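Local structure of SusD homolog (Bacteroides thetaiotaomicron, 3EHM) at residues P418-Y423 / Q435-Q440; A355-I360 / K429-L434; G65-N70 / A444-A449; D285-A290 / Q379-V384. The protein probably binds mucin O-glycans at the cell surface as a SusD-like outer-membrane lipoprotein, helping this gut bacterium to use host mucin sugars. All coordinates share one frame; numbering follows the deposited sequence.

Contact 1: P418-Y423 / Q435-Q440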
loop_
_atom_site.group_PDB
_atom_site.type_symbol
_atom_site.label_atom_id
_atom_site.label_comp_id
_atom_site.label_asym_id
_atom_site.label_seq_id
_atom_site.Cartn_x
_atom_site.Cartn_y
_atom_site.Cartn_z
ATOM N N PRO A 418 -4.059 1.592 21.773
ATOM C CA PRO A 418 -4.153 2.879 21.077
ATOM C C PRO A 418 -3.627 4.057 21.895
ATOM O O PRO A 418 -3.051 4.997 21.343
ATOM C CB PRO A 418 -5.654 3.027 20.809
ATOM C CG PRO A 418 -6.169 1.618 20.837
ATOM C CD PRO A 418 -5.403 1.033 21.994
ATOM N N LYS A 419 -3.828 4.010 23.208
ATOM C CA LYS A 419 -3.400 5.111 24.071
ATOM C C LYS A 419 -1.890 5.308 24.051
ATOM O O LYS A 419 -1.123 4.392 24.334
ATOM C CB LYS A 419 -3.891 4.885 25.504
ATOM C CG LYS A 419 -3.662 6.075 26.420
ATOM C CD LYS A 419 -4.239 5.821 27.805
ATOM C CE LYS A 419 -3.930 6.974 28.746
ATOM N NZ LYS A 419 -4.403 6.668 30.123
ATOM N N TRP A 420 -1.472 6.525 23.725
ATOM C CA TRP A 420 -0.055 6.847 23.628
ATOM C C TRP A 420 0.785 6.521 24.863
ATOM O O TRP A 420 1.850 5.916 24.748
ATOM C CB TRP A 420 0.112 8.325 23.266
ATOM C CG TRP A 420 1.540 8.732 23.094
ATOM C CD1 TRP A 420 2.342 9.335 24.023
ATOM C CD2 TRP A 420 2.348 8.539 21.930
ATOM N NE1 TRP A 420 3.600 9.529 23.507
ATOM C CE2 TRP A 420 3.631 9.051 22.223
ATOM C CE3 TRP A 420 2.114 7.982 20.665
ATOM C CZ2 TRP A 420 4.678 9.025 21.296
ATOM C CZ3 TRP A 420 3.154 7.955 19.743
ATOM C CH2 TRP A 420 4.421 8.476 20.064
ATOM N N ASP A 421 0.299 6.912 26.038
ATOM C CA ASP A 421 1.019 6.699 27.291
ATOM C C ASP A 421 0.890 5.308 27.918
ATOM O O ASP A 421 1.414 5.074 29.009
ATOM C CB ASP A 421 0.573 7.745 28.319
ATOM C CG ASP A 421 0.651 9.161 27.783
ATOM O OD1 ASP A 421 1.731 9.555 27.287
ATOM O OD2 ASP A 421 -0.367 9.888 27.861
ATOM N N ASP A 422 0.207 4.392 27.237
ATOM C CA ASP A 422 0.004 3.035 27.754
ATOM C C ASP A 422 1.005 2.054 27.138
ATOM O O ASP A 422 0.857 1.660 25.982
ATOM C CB ASP A 422 -1.432 2.596 27.449
ATOM C CG ASP A 422 -1.769 1.235 28.021
ATOM O OD1 ASP A 422 -1.553 1.022 29.231
ATOM O OD2 ASP A 422 -2.264 0.378 27.261
ATOM N N TYR A 423 2.009 1.644 27.914
ATOM C CA TYR A 423 3.044 0.743 27.404
ATOM C C TYR A 423 3.030 -0.697 27.905
ATOM O O TYR A 423 2.943 -0.956 29.103
ATOM C CB TYR A 423 4.425 1.348 27.666
ATOM C CG TYR A 423 4.562 2.722 27.077
ATOM C CD1 TYR A 423 4.445 3.858 27.873
ATOM C CD2 TYR A 423 4.716 2.891 25.704
ATOM C CE1 TYR A 423 4.469 5.134 27.309
ATOM C CE2 TYR A 423 4.737 4.154 25.134
ATOM C CZ TYR A 423 4.610 5.270 25.937
ATOM O OH TYR A 423 4.592 6.519 25.355
ATOM N N GLN A 435 5.673 1.447 17.284
ATOM C CA GLN A 435 4.694 0.399 17.027
ATOM C C GLN A 435 3.276 0.974 16.999
ATOM O O GLN A 435 2.467 0.602 16.142
ATOM C CB GLN A 435 4.798 -0.699 18.087
ATOM C CG GLN A 435 3.817 -1.846 17.886
ATOM C CD GLN A 435 3.950 -2.908 18.952
ATOM O OE1 GLN A 435 4.198 -2.601 20.114
ATOM N NE2 GLN A 435 3.765 -4.167 18.566
ATOM N N LYS A 436 2.978 1.874 17.934
ATOM C CA LYS A 436 1.662 2.508 17.992
ATOM C C LYS A 436 1.439 3.335 16.723
ATOM O O LYS A 436 0.375 3.267 16.106
ATOM C CB LYS A 436 1.545 3.425 19.221
ATOM C CG LYS A 436 1.516 2.700 20.574
ATOM C CD LYS A 436 1.458 3.702 21.727
ATOM C CE LYS A 436 1.484 3.013 23.094
ATOM N NZ LYS A 436 0.266 2.183 23.347
ATOM N N ILE A 437 2.449 4.112 16.339
ATOM C CA ILE A 437 2.373 4.948 15.141
ATOM C C ILE A 437 2.097 4.121 13.883
ATOM O O ILE A 437 1.189 4.433 13.116
ATOM C CB ILE A 437 3.687 5.738 14.924
ATOM C CG1 ILE A 437 3.867 6.769 16.038
ATOM C CG2 ILE A 437 3.670 6.429 13.552
ATOM C CD1 ILE A 437 5.235 7.434 16.038
ATOM N N ILE A 438 2.885 3.071 13.676
ATOM C CA ILE A 438 2.727 2.217 12.504
ATOM C C ILE A 438 1.425 1.420 12.524
ATOM O O ILE A 438 0.803 1.206 11.480
ATOM C CB ILE A 438 3.914 1.236 12.371
ATOM C CG1 ILE A 438 5.228 2.019 12.302
ATOM C CG2 ILE A 438 3.751 0.379 11.117
ATOM C CD1 ILE A 438 5.289 3.043 11.171
ATOM N N THR A 439 1.017 0.973 13.709
ATOM C CA THR A 439 -0.216 0.205 13.841
ATOM C C THR A 439 -1.419 1.084 13.492
ATOM O O THR A 439 -2.330 0.652 12.790
ATOM C CB THR A 439 -0.369 -0.349 15.270
ATOM O OG1 THR A 439 0.695 -1.275 15.536
ATOM C CG2 THR A 439 -1.703 -1.062 15.433
ATOM N N GLN A 440 -1.417 2.320 13.979
ATOM C CA GLN A 440 -2.508 3.241 13.683
ATOM C C GLN A 440 -2.462 3.690 12.223
ATOM O O GLN A 440 -3.502 3.927 11.612
ATOM C CB GLN A 440 -2.455 4.446 14.618
ATOM C CG GLN A 440 -2.948 4.136 16.025
ATOM C CD GLN A 440 -4.371 3.605 16.032
ATOM O OE1 GLN A 440 -5.257 4.171 15.389
ATOM N NE2 GLN A 440 -4.600 2.519 16.769
#
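K436 reaches from helix 429-445 into the turn K419-D422 and is held there by main-chain oxygens. Its CG stands anti to the carbonyl carbon (chi1 -69°), the chain runs extended through CD and CE, and a bend at chi4 (-66°) turns the ammonium onto the two carbonyls. NZ donates to K419 O at 2.8 Å and to D422 O, also at 2.8 Å. K419 O is shared: D422 N, closing the type I turn, and K436 NZ come to it from opposite faces of its carbonyl plane. T416 OG1 and S417 O also bond the same ammonium, so its three N-H groups are probably shared among four neutral oxygens, while D422 OD2 stays 5.0 Å from NZ and pairs with K393 and S417. The aliphatic part is also packed: K436 CE lies 4.0 Å from Y423 CE2, the two side chains crossing at about a right angle. Beside it, I437 CG1 meets the edge of the W420 indole, 4.0 Å from CZ3 and near the ring plane. P418 CB rests 4.2 Å from Q440 NE2, whose amide bonds to Y387. This is a beta turn pinned to a helix by a buried lysine, within the helix-rich SusD fold.

Contact 2: A355-I360 / K429-L434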
loop_
_atom_site.group_PDB
_atom_site.type_symbol
_atom_site.label_atom_id
_atom_site.label_comp_id
_atom_site.label_asym_id
_atom_site.label_seq_id
_atom_site.Cartn_x
_atom_site.Cartn_y
_atom_site.Cartn_z
ATOM N N ALA A 355 9.277 12.951 13.972
ATOM C CA ALA A 355 9.528 13.666 15.214
ATOM C C ALA A 355 10.086 12.727 16.280
ATOM O O ALA A 355 10.939 13.116 17.077
ATOM C CB ALA A 355 8.238 14.322 15.708
ATOM N N LEU A 356 9.607 11.489 16.282
ATOM C CA LEU A 356 10.056 10.499 17.255
ATOM C C LEU A 356 11.559 10.238 17.127
ATOM O O LEU A 356 12.231 9.954 18.116
ATOM C CB LEU A 356 9.279 9.191 17.071
ATOM C CG LEU A 356 9.579 8.043 18.044
ATOM C CD1 LEU A 356 9.244 8.470 19.464
ATOM C CD2 LEU A 356 8.757 6.812 17.656
ATOM N N TYR A 357 12.083 10.340 15.910
ATOM C CA TYR A 357 13.507 10.116 15.677
ATOM C C TYR A 357 14.284 11.408 15.442
ATOM O O TYR A 357 15.366 11.401 14.856
ATOM C CB TYR A 357 13.690 9.134 14.515
ATOM C CG TYR A 357 13.302 7.727 14.914
ATOM C CD1 TYR A 357 14.189 6.915 15.620
ATOM C CD2 TYR A 357 12.014 7.243 14.678
ATOM C CE1 TYR A 357 13.803 5.654 16.091
ATOM C CE2 TYR A 357 11.616 5.989 15.143
ATOM C CZ TYR A 357 12.517 5.201 15.850
ATOM O OH TYR A 357 12.124 3.971 16.325
ATOM N N ASN A 358 13.714 12.518 15.904
ATOM C CA ASN A 358 14.343 13.833 15.792
ATOM C C ASN A 358 14.729 14.307 14.396
ATOM O O ASN A 358 15.744 14.987 14.231
ATOM C CB ASN A 358 15.586 13.888 16.684
ATOM C CG ASN A 358 15.246 14.085 18.145
ATOM O OD1 ASN A 358 14.540 13.279 18.749
ATOM N ND2 ASN A 358 15.754 15.167 18.724
ATOM N N LEU A 359 13.929 13.964 13.394
ATOM C CA LEU A 359 14.216 14.395 12.033
ATOM C C LEU A 359 13.539 15.747 11.790
ATOM O O LEU A 359 13.983 16.540 10.963
ATOM C CB LEU A 359 13.713 13.350 11.030
ATOM C CG LEU A 359 14.278 11.936 11.209
ATOM C CD1 LEU A 359 13.751 11.032 10.106
ATOM C CD2 LEU A 359 15.796 11.976 11.179
ATOM N N ILE A 360 12.455 15.994 12.519
ATOM C CA ILE A 360 11.713 17.248 12.426
ATOM C C ILE A 360 11.328 17.673 13.837
ATOM O O ILE A 360 11.474 16.900 14.784
ATOM C CB ILE A 360 10.407 17.103 11.610
ATOM C CG1 ILE A 360 9.443 16.158 12.334
ATOM C CG2 ILE A 360 10.713 16.593 10.212
ATOM C CD1 ILE A 360 8.068 16.067 11.686
ATOM N N LYS A 429 10.573 1.666 25.134
ATOM C CA LYS A 429 9.519 2.664 25.053
ATOM C C LYS A 429 9.453 3.302 23.670
ATOM O O LYS A 429 8.372 3.428 23.091
ATOM C CB LYS A 429 9.726 3.748 26.109
ATOM C CG LYS A 429 8.595 4.754 26.169
ATOM C CD LYS A 429 8.838 5.787 27.249
ATOM C CE LYS A 429 7.722 6.812 27.288
ATOM N NZ LYS A 429 7.932 7.813 28.373
ATOM N N GLN A 430 10.605 3.707 23.138
ATOM C CA GLN A 430 10.636 4.326 21.818
ATOM C C GLN A 430 10.129 3.346 20.760
ATOM O O GLN A 430 9.381 3.728 19.860
ATOM C CB GLN A 430 12.055 4.782 21.459
ATOM C CG GLN A 430 12.124 5.544 20.135
ATOM C CD GLN A 430 13.524 6.024 19.796
ATOM O OE1 GLN A 430 14.454 5.228 19.674
ATOM N NE2 GLN A 430 13.676 7.334 19.635
ATOM N N GLU A 431 10.536 2.085 20.868
ATOM C CA GLU A 431 10.105 1.068 19.911
ATOM C C GLU A 431 8.597 0.851 19.960
ATOM O O GLU A 431 7.972 0.629 18.926
ATOM C CB GLU A 431 10.820 -0.260 20.176
ATOM C CG GLU A 431 12.235 -0.337 19.612
ATOM C CD GLU A 431 12.257 -0.591 18.109
ATOM O OE1 GLU A 431 11.718 -1.631 17.670
ATOM O OE2 GLU A 431 12.819 0.243 17.367
ATOM N N GLU A 432 8.013 0.906 21.156
ATOM C CA GLU A 432 6.572 0.709 21.275
ATOM C C GLU A 432 5.822 1.924 20.758
ATOM O O GLU A 432 4.727 1.798 20.215
ATOM C CB GLU A 432 6.160 0.422 22.725
ATOM C CG GLU A 432 4.688 0.031 22.832
ATOM C CD GLU A 432 4.314 -0.586 24.167
ATOM O OE1 GLU A 432 5.224 -0.882 24.975
ATOM O OE2 GLU A 432 3.101 -0.783 24.401
ATOM N N GLN A 433 6.410 3.104 20.929
ATOM C CA GLN A 433 5.785 4.320 20.433
ATOM C C GLN A 433 5.731 4.222 18.907
ATOM O O GLN A 433 4.731 4.593 18.290
ATOM C CB GLN A 433 6.584 5.549 20.877
ATOM C CG GLN A 433 6.571 5.744 22.389
ATOM C CD GLN A 433 7.336 6.976 22.846
ATOM O OE1 GLN A 433 8.412 7.277 22.332
ATOM N NE2 GLN A 433 6.790 7.679 23.835
ATOM N N LEU A 434 6.804 3.717 18.298
ATOM C CA LEU A 434 6.822 3.543 16.847
ATOM C C LEU A 434 5.762 2.504 16.484
ATOM O O LEU A 434 5.033 2.655 15.504
ATOM C CB LEU A 434 8.189 3.052 16.364
ATOM C CG LEU A 434 8.260 2.698 14.867
ATOM C CD1 LEU A 434 8.022 3.951 14.029
ATOM C CD2 LEU A 434 9.613 2.093 14.533
HETATM O O HOH W 1 13.893 2.686 17.556
#
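L356 and L434 bring the two backbones nearest, their CA atoms 7.7 Å apart, where helix 344-356 ends in a Schellman motif, with N358 as the C-prime residue, beside the first turns of helix 429-445. L356 points at the neighbouring helix and spreads its two methyls over it: CD2 sits 4.0 Å from L434 CB, while CD1 lies 3.2 Å from Q433 OE1. The amide nitrogen of that glutamine is used elsewhere, by Y423 OH. Q430 holds its CG anti to the backbone N (chi1 -175°) and extends beyond it, which carries the amide out to the C-terminal end of helix 344-356. There NE2 makes a weak bond to L356 O, 3.4 Å long and bent to 126° at the hydrogen. The same amide lies obliquely by the Y357 ring, their planes 36° apart. The phenol reaches L434 as well, OH to CD2 at 3.6 Å. A water in the ring plane stands 2.5 Å from Y357 OH and donates to E431 OE2 at 2.7 Å, so it joins the phenol to a carboxylate that also forms a salt bridge with R523. With a leucine in place of Y357 the water, left to E431 and a weak bond to Q430, would probably be less firmly placed and L434 CD2 less well packed. Apolar packing by L356 and L434 thus does the joining on the inner side, whereas the polar links at the rim are weak or water-borne, consistent with a contact at the protein surface.

Contact 3: G65-N70 / A444-A449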
loop_
_atom_site.group_PDB
_atom_site.type_symbol
_atom_site.label_atom_id
_atom_site.label_comp_id
_atom_site.label_asym_id
_atom_site.label_seq_id
_atom_site.Cartn_x
_atom_site.Cartn_y
_atom_site.Cartn_z
ATOM N N GLY A 65 -3.189 -9.093 6.304
ATOM C CA GLY A 65 -4.465 -9.201 6.985
ATOM C C GLY A 65 -5.539 -8.162 6.756
ATOM O O GLY A 65 -6.474 -8.068 7.561
ATOM N N TYR A 66 -5.410 -7.360 5.703
ATOM C CA TYR A 66 -6.455 -6.387 5.383
ATOM C C TYR A 66 -7.608 -7.241 4.859
ATOM O O TYR A 66 -8.780 -6.983 5.140
ATOM C CB TYR A 66 -6.027 -5.450 4.245
ATOM C CG TYR A 66 -5.373 -4.143 4.638
ATOM C CD1 TYR A 66 -5.030 -3.213 3.660
ATOM C CD2 TYR A 66 -5.106 -3.828 5.970
ATOM C CE1 TYR A 66 -4.439 -2.002 3.988
ATOM C CE2 TYR A 66 -4.513 -2.611 6.314
ATOM C CZ TYR A 66 -4.184 -1.705 5.314
ATOM O OH TYR A 66 -3.602 -0.502 5.623
ATOM N N PHE A 67 -7.247 -8.262 4.084
ATOM C CA PHE A 67 -8.222 -9.165 3.480
ATOM C C PHE A 67 -7.882 -10.620 3.744
ATOM O O PHE A 67 -6.766 -10.947 4.149
ATOM C CB PHE A 67 -8.269 -8.976 1.956
ATOM C CG PHE A 67 -8.336 -7.546 1.521
ATOM C CD1 PHE A 67 -7.252 -6.952 0.884
ATOM C CD2 PHE A 67 -9.468 -6.784 1.770
ATOM C CE1 PHE A 67 -7.294 -5.612 0.501
ATOM C CE2 PHE A 67 -9.521 -5.445 1.392
ATOM C CZ PHE A 67 -8.431 -4.858 0.756
ATOM N N GLY A 68 -8.865 -11.478 3.487
ATOM C CA GLY A 68 -8.710 -12.912 3.635
ATOM C C GLY A 68 -9.289 -13.492 2.355
ATOM O O GLY A 68 -10.306 -12.995 1.874
ATOM N N ASN A 69 -8.654 -14.518 1.793
ATOM C CA ASN A 69 -9.136 -15.114 0.547
ATOM C C ASN A 69 -10.057 -16.318 0.748
ATOM O O ASN A 69 -9.756 -17.216 1.539
ATOM C CB ASN A 69 -7.963 -15.583 -0.329
ATOM C CG ASN A 69 -6.961 -14.483 -0.634
ATOM O OD1 ASN A 69 -7.330 -13.373 -1.026
ATOM N ND2 ASN A 69 -5.678 -14.800 -0.476
ATOM N N ASN A 70 -11.171 -16.337 0.019
ATOM C CA ASN A 70 -12.102 -17.463 0.065
ATOM C C ASN A 70 -11.685 -18.355 -1.103
ATOM O O ASN A 70 -12.472 -18.635 -2.010
ATOM C CB ASN A 70 -13.547 -16.977 -0.113
ATOM C CG ASN A 70 -14.545 -18.119 -0.264
ATOM O OD1 ASN A 70 -14.341 -19.223 0.250
ATOM N ND2 ASN A 70 -15.647 -17.846 -0.960
ATOM N N ALA A 444 -5.366 3.370 9.326
ATOM C CA ALA A 444 -5.785 4.511 8.514
ATOM C C ALA A 444 -5.497 4.351 7.022
ATOM O O ALA A 444 -6.165 4.965 6.191
ATOM C CB ALA A 444 -5.121 5.784 9.029
ATOM N N LEU A 445 -4.502 3.539 6.682
ATOM C CA LEU A 445 -4.139 3.314 5.283
ATOM C C LEU A 445 -5.114 2.426 4.524
ATOM O O LEU A 445 -5.148 2.451 3.293
ATOM C CB LEU A 445 -2.740 2.694 5.192
ATOM C CG LEU A 445 -1.532 3.630 5.267
ATOM C CD1 LEU A 445 -0.256 2.807 5.397
ATOM C CD2 LEU A 445 -1.479 4.502 4.023
ATOM N N TYR A 446 -5.900 1.631 5.245
ATOM C CA TYR A 446 -6.846 0.733 4.585
ATOM C C TYR A 446 -7.657 1.507 3.547
ATOM O O TYR A 446 -8.166 2.588 3.833
ATOM C CB TYR A 446 -7.776 0.073 5.616
ATOM C CG TYR A 446 -8.843 -0.793 4.983
ATOM C CD1 TYR A 446 -10.096 -0.270 4.669
ATOM C CD2 TYR A 446 -8.579 -2.118 4.635
ATOM C CE1 TYR A 446 -11.056 -1.041 4.020
ATOM C CE2 TYR A 446 -9.535 -2.898 3.980
ATOM C CZ TYR A 446 -10.767 -2.348 3.673
ATOM O OH TYR A 446 -11.699 -3.085 2.979
ATOM N N PRO A 447 -7.826 0.941 2.338
ATOM C CA PRO A 447 -7.327 -0.348 1.850
ATOM C C PRO A 447 -6.033 -0.314 1.023
ATOM O O PRO A 447 -5.835 -1.167 0.157
ATOM C CB PRO A 447 -8.490 -0.839 1.014
ATOM C CG PRO A 447 -8.864 0.430 0.290
ATOM C CD PRO A 447 -8.824 1.488 1.396
ATOM N N ASN A 448 -5.162 0.658 1.272
ATOM C CA ASN A 448 -3.903 0.758 0.523
ATOM C C ASN A 448 -2.954 -0.349 1.004
ATOM O O ASN A 448 -2.033 -0.101 1.786
ATOM C CB ASN A 448 -3.264 2.127 0.755
ATOM C CG ASN A 448 -2.196 2.455 -0.271
ATOM O OD1 ASN A 448 -1.565 1.562 -0.843
ATOM N ND2 ASN A 448 -1.980 3.744 -0.500
ATOM N N ALA A 449 -3.189 -1.564 0.518
ATOM C CA ALA A 449 -2.412 -2.742 0.899
ATOM C C ALA A 449 -0.909 -2.721 0.632
ATOM O O ALA A 449 -0.123 -3.130 1.488
ATOM C CB ALA A 449 -3.024 -3.982 0.249
#
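An aromatic cluster of Y66, F67 and Y446 ties strand 67-69 to the turn between helices 429-445 and 449-459, deep in the SusD fold. Y446 presents the edge of its ring to the face of Y66, a T-shaped pair with centroids 5.2 Å apart and planes at 75°. Its CD2 is the atom over that face, near the rim, and its CB adds a CH-pi contact, 4.3 Å from the Y66 centroid. With CG anti to the backbone N (chi1 176°), the Y446 ring is carried back along Y66, and the two side chains run past each other in opposite directions. F67 meets the far end of Y446 obliquely, CE2 to CE2 at 3.6 Å, and its own edge touches P447, CZ to CB at 4.0 Å. P447 follows a cis peptide bond and lays its CB over the centre of the Y446 ring, so this ring is packed by its own neighbour too. At the far end of the turn, A449 CB touches Y66 CD1 at 4.0 Å. The phenol of Y66 ends beside helix 429-445, where it bonds to Y442 O; its OH also lies 3.3 Å from L445 CB.

Contact 4: D285-A290 / Q379-V384; sequences DPRLSA and QGVSGV
V381, P286 and Q379 supply most of the buried surface here, in an apolar seam without any polar bond between 285-290 and 379-384. V381 points both methyls at the start of helix 287-291. CG1 is anti to the carbonyl carbon (chi1 -68°) and sits 3.5 Å from P286 O and 4.0 Å from A290 CB; CG2 turns the other way, to P286 CG and R287 CG, each at 4.0 Å. P286 lays its ring across the valine at about a right angle, and its CG goes on to S382 O, 3.7 Å away. Q379, with CG anti to the carbonyl carbon (chi1 -51°), lays that CG on the methylenes of R287, 4.1 Å from R287 CG. That arginine is itself held side-on by D285: NE to OD1 at 2.8 Å and NH2 to OD2 at 2.7 Å, with the carboxylate close to the guanidinium plane. OD1 also accepts from R287 N, capping the helix start, while S375 takes NH1. A methionine in place of R287 would probably leave the buried D285 carboxylate without its charged mate and S375 without its donor. F376 of helix 364-378 backs P286, R287 and V381. The geometry is that of a capped helix start laid against the Schellman end of another helix, where G380 takes the positive phi and the chain turns toward helix 384-388.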
loop_
_atom_site.group_PDB
_atom_site.type_symbol
_atom_site.label_atom_id
_atom_site.label_comp_id
_atom_site.label_asym_id
_atom_site.label_seq_id
_atom_site.Cartn_x
_atom_site.Cartn_y
_atom_site.Cartn_z
ATOM N N ASP A 285 -12.789 -0.129 17.748
ATOM C CA ASP A 285 -12.662 0.846 16.668
ATOM C C ASP A 285 -13.946 1.027 15.861
ATOM O O ASP A 285 -14.449 0.075 15.262
ATOM C CB ASP A 285 -11.546 0.389 15.724
ATOM C CG ASP A 285 -10.872 1.536 15.002
ATOM O OD1 ASP A 285 -11.576 2.421 14.468
ATOM O OD2 ASP A 285 -9.628 1.539 14.963
ATOM N N PRO A 286 -14.488 2.258 15.825
ATOM C CA PRO A 286 -15.716 2.516 15.065
ATOM C C PRO A 286 -15.500 2.366 13.554
ATOM O O PRO A 286 -16.452 2.386 12.773
ATOM C CB PRO A 286 -16.067 3.945 15.461
ATOM C CG PRO A 286 -14.713 4.564 15.666
ATOM C CD PRO A 286 -13.994 3.496 16.456
ATOM N N ARG A 287 -14.246 2.224 13.142
ATOM C CA ARG A 287 -13.945 2.062 11.727
ATOM C C ARG A 287 -14.271 0.651 11.255
ATOM O O ARG A 287 -14.334 0.392 10.056
ATOM C CB ARG A 287 -12.472 2.398 11.447
ATOM C CG ARG A 287 -12.202 3.899 11.441
ATOM C CD ARG A 287 -10.713 4.232 11.392
ATOM N NE ARG A 287 -10.009 3.745 12.573
ATOM C CZ ARG A 287 -8.743 4.027 12.857
ATOM N NH1 ARG A 287 -8.032 4.801 12.042
ATOM N NH2 ARG A 287 -8.189 3.542 13.956
ATOM N N LEU A 288 -14.486 -0.263 12.198
ATOM C CA LEU A 288 -14.827 -1.636 11.843
ATOM C C LEU A 288 -16.082 -1.634 10.971
ATOM O O LEU A 288 -16.116 -2.249 9.901
ATOM C CB LEU A 288 -15.080 -2.469 13.104
ATOM C CG LEU A 288 -15.561 -3.909 12.898
ATOM C CD1 LEU A 288 -14.591 -4.669 11.995
ATOM C CD2 LEU A 288 -15.682 -4.596 14.244
ATOM N N SER A 289 -17.106 -0.926 11.436
ATOM C CA SER A 289 -18.378 -0.830 10.722
ATOM C C SER A 289 -18.272 -0.009 9.442
ATOM O O SER A 289 -19.037 -0.212 8.499
ATOM C CB SER A 289 -19.440 -0.211 11.631
ATOM O OG SER A 289 -20.690 -0.161 10.969
ATOM N N ALA A 290 -17.328 0.922 9.410
ATOM C CA ALA A 290 -17.144 1.759 8.233
ATOM C C ALA A 290 -16.441 0.991 7.120
ATOM O O ALA A 290 -16.710 1.212 5.940
ATOM C CB ALA A 290 -16.339 2.998 8.592
ATOM N N GLN A 379 -13.137 8.696 7.529
ATOM C CA GLN A 379 -14.089 7.591 7.509
ATOM C C GLN A 379 -15.491 7.956 7.994
ATOM O O GLN A 379 -16.376 7.103 8.049
ATOM C CB GLN A 379 -13.537 6.427 8.339
ATOM C CG GLN A 379 -12.114 6.032 7.954
ATOM C CD GLN A 379 -11.988 5.658 6.488
ATOM O OE1 GLN A 379 -10.899 5.711 5.910
ATOM N NE2 GLN A 379 -13.100 5.266 5.882
ATOM N N GLY A 380 -15.687 9.220 8.352
ATOM C CA GLY A 380 -16.990 9.663 8.812
ATOM C C GLY A 380 -17.465 9.049 10.116
ATOM O O GLY A 380 -18.668 8.915 10.333
ATOM N N VAL A 381 -16.535 8.667 10.988
ATOM C CA VAL A 381 -16.915 8.084 12.269
ATOM C C VAL A 381 -16.587 9.040 13.405
ATOM O O VAL A 381 -15.791 9.964 13.241
ATOM C CB VAL A 381 -16.196 6.749 12.526
ATOM C CG1 VAL A 381 -16.710 5.699 11.554
ATOM C CG2 VAL A 381 -14.693 6.933 12.383
ATOM N N SER A 382 -17.199 8.809 14.559
ATOM C CA SER A 382 -16.991 9.664 15.719
ATOM C C SER A 382 -16.482 8.883 16.928
ATOM O O SER A 382 -16.315 7.666 16.865
ATOM C CB SER A 382 -18.306 10.362 16.070
ATOM O OG SER A 382 -19.325 9.405 16.313
ATOM N N GLY A 383 -16.232 9.596 18.024
ATOM C CA GLY A 383 -15.756 8.967 19.245
ATOM C C GLY A 383 -14.247 8.850 19.350
ATOM O O GLY A 383 -13.733 7.960 20.034
ATOM N N VAL A 384 -13.530 9.755 18.693
ATOM C CA VAL A 384 -12.073 9.707 18.708
ATOM C C VAL A 384 -11.447 9.868 20.098
ATOM O O VAL A 384 -10.412 9.270 20.381
ATOM C CB VAL A 384 -11.468 10.758 17.738
ATOM C CG1 VAL A 384 -11.721 12.169 18.249
ATOM C CG2 VAL A 384 -9.978 10.499 17.559
#

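Overall arrangement
Helix 429-445 threads three of the four contacts: contact 2 uses its first turns, contact 1 its middle and contact 3 its end and the turn beyond. Contacts 1 and 2 touch through Y423 OH and Q433 NE2, while R287 brings contact 4 to Q440 of contact 1 and A444 of contact 3. Contacts 1 and 3 are buried: the first centres on a lysine bonded to main-chain oxygens, the second, its centre about 9 Å from that of the chain, on aromatic rings, one pair edge-to-face. Contacts 2 and 4 lie at the surface and rely on apolar packing, with a tyrosine and a water bridge in contact 2 and an ion pair within one segment in contact 4.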